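Local atomic coordinates of Sca-family protein (Rickettsia rickettsii, PDB entry 4LQ8), a protein that is named as a rickettsial surface cell antigen, is represented by its N-terminal head domain, and probably acts in cell adhesion. Residues P271-I276 with M315-L320. Residues are numbered along the deposited sequence; the frame is centred on the assembly and turned at random.
Sequences PQLKEI and MKEVEL
Val318 of helix 308-320 pushes its two methyls against the bulged backbone of strand 271-277, and its CG2 sits 3.8 Å from Leu273 CG. The same methyl also lies over the backbone N and CA of Glu275 and meets Ile276 CG2 at 4.0 Å, while Val318 CG1 rests 3.6 Å from Lys274 O. The helix thus packs across a strand of the mixed sheet that pairs antiparallel with strand 258-265. Lys274 and Glu275 both face His262 of that neighbour, a classic beta bulge; Leu273 and Ile276, on its two flanks, both direct their side chains at the helix, and the axes of 271-276 and 315-320 approach to 6.8 Å and cross at -100°. Ile276 CG1 is wedged between its own backbone N and carbonyl carbon (chi1 66°), and Ile276 CD1 reaches Met315 SD at 3.6 Å; the Met315 chain, folded back at chi2 and chi3, meets it at about a right angle.

The packing is looser and more polar toward Gln272. Here Glu317 lays its CG 3.9 Å from Leu273 CB, with its first torsion extended (chi1 -177°) and a bend at chi2 carrying the carboxylate past the leucine. Glu317 OE2 accepts a bond from a water, 2.6 Å away, that in turn accepts from Leu273 N. Asn321 ND2 bonds both Glu317 OE2 and Leu273 O, and Lys229 forms a salt bridge with Glu317 OE1. Farther out, partly exposed Lys274 NZ donates to Gln272 OE1 within the strand.

Glu275 starts away from the helix, but its chain bends at chi2 and OE1 comes 3.5 Å from Val318 CG1, its carboxylate held by Arg70, Ser325 and Gln324 N. No direct hydrogen bond joins the two segments, which implies that apolar contact provides their direct attachment, while water, Asn321 and cationic partners accommodate the bordering carboxylates.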
# COMPACT_ATOMS: atom_id res chain seq x y z
N PRO A 271 4.90 19.25 -1.42
CA PRO A 271 4.17 17.98 -1.59
C PRO A 271 3.55 17.55 -0.26
O PRO A 271 4.20 17.64 0.79
CB PRO A 271 5.25 16.99 -2.04
CG PRO A 271 6.39 17.83 -2.50
CD PRO A 271 6.34 19.09 -1.69
N GLN A 272 2.27 17.19 -0.30
CA GLN A 272 1.49 16.78 0.87
C GLN A 272 1.03 15.34 0.67
O GLN A 272 0.42 15.04 -0.35
CB GLN A 272 0.29 17.73 1.03
CG GLN A 272 -0.39 17.61 2.38
CD GLN A 272 -1.25 18.81 2.69
OE1 GLN A 272 -2.19 19.15 1.96
NE2 GLN A 272 -0.96 19.47 3.80
N LEU A 273 1.30 14.46 1.66
CA LEU A 273 0.90 13.06 1.57
C LEU A 273 -0.63 12.93 1.62
O LEU A 273 -1.24 13.22 2.65
CB LEU A 273 1.60 12.23 2.65
CG LEU A 273 1.31 10.71 2.69
CD1 LEU A 273 1.66 10.01 1.35
CD2 LEU A 273 2.07 10.06 3.84
N LYS A 274 -1.24 12.54 0.49
CA LYS A 274 -2.70 12.44 0.37
C LYS A 274 -3.21 11.02 0.41
O LYS A 274 -4.37 10.77 0.75
CB LYS A 274 -3.16 13.10 -0.97
CG LYS A 274 -2.80 14.60 -1.11
CD LYS A 274 -3.70 15.50 -0.29
CE LYS A 274 -3.27 16.94 -0.36
NZ LYS A 274 -4.14 17.81 0.48
N GLU A 275 -2.36 10.08 -0.01
CA GLU A 275 -2.82 8.70 -0.14
C GLU A 275 -1.66 7.75 -0.19
O GLU A 275 -0.56 8.13 -0.59
CB GLU A 275 -3.61 8.58 -1.46
CG GLU A 275 -4.72 7.55 -1.47
CD GLU A 275 -5.80 7.75 -0.41
OE1 GLU A 275 -5.66 7.16 0.68
OE2 GLU A 275 -6.76 8.51 -0.65
N ILE A 276 -1.92 6.52 0.21
CA ILE A 276 -1.02 5.38 0.10
C ILE A 276 -1.85 4.20 -0.37
O ILE A 276 -3.09 4.25 -0.32
CB ILE A 276 -0.22 5.05 1.39
CG1 ILE A 276 -1.16 4.57 2.55
CG2 ILE A 276 0.71 6.21 1.81
CD1 ILE A 276 -0.41 3.96 3.79
N MET A 315 -0.25 6.47 7.53
CA MET A 315 -1.70 6.31 7.69
C MET A 315 -2.29 7.54 8.41
O MET A 315 -3.24 8.13 7.92
CB MET A 315 -2.06 5.01 8.41
CG MET A 315 -2.13 3.80 7.47
SD MET A 315 -3.24 3.98 6.02
CE MET A 315 -4.84 4.13 6.85
N LYS A 316 -1.65 7.97 9.51
CA LYS A 316 -2.04 9.17 10.27
C LYS A 316 -2.08 10.46 9.40
O LYS A 316 -3.07 11.18 9.44
CB LYS A 316 -1.13 9.36 11.50
CG LYS A 316 -1.56 10.48 12.46
CD LYS A 316 -2.90 10.20 13.16
CE LYS A 316 -3.56 11.44 13.72
NZ LYS A 316 -4.93 11.16 14.24
N GLU A 317 -1.04 10.72 8.60
CA GLU A 317 -0.96 11.90 7.72
C GLU A 317 -2.03 11.84 6.60
O GLU A 317 -2.68 12.85 6.33
CB GLU A 317 0.47 12.06 7.15
CG GLU A 317 0.71 13.28 6.28
CD GLU A 317 0.61 14.65 6.92
OE1 GLU A 317 0.51 14.73 8.16
OE2 GLU A 317 0.64 15.66 6.17
N VAL A 318 -2.22 10.66 5.99
CA VAL A 318 -3.23 10.41 4.95
C VAL A 318 -4.63 10.76 5.49
O VAL A 318 -5.38 11.50 4.83
CB VAL A 318 -3.15 8.96 4.37
CG1 VAL A 318 -4.41 8.59 3.57
CG2 VAL A 318 -1.89 8.77 3.52
N GLU A 319 -4.97 10.27 6.70
CA GLU A 319 -6.26 10.53 7.35
C GLU A 319 -6.46 12.01 7.66
O GLU A 319 -7.52 12.54 7.36
CB GLU A 319 -6.41 9.69 8.63
CG GLU A 319 -6.60 8.20 8.34
CD GLU A 319 -6.37 7.23 9.50
OE1 GLU A 319 -6.00 7.69 10.61
OE2 GLU A 319 -6.54 6.01 9.28
N LEU A 320 -5.41 12.70 8.16
CA LEU A 320 -5.47 14.14 8.44
C LEU A 320 -5.70 14.94 7.14
O LEU A 320 -6.36 15.98 7.18
CB LEU A 320 -4.21 14.62 9.18
CG LEU A 320 -4.10 14.21 10.67
CD1 LEU A 320 -2.67 14.42 11.20
CD2 LEU A 320 -5.09 15.01 11.55
O HOH W 1 2.29 15.54 4.12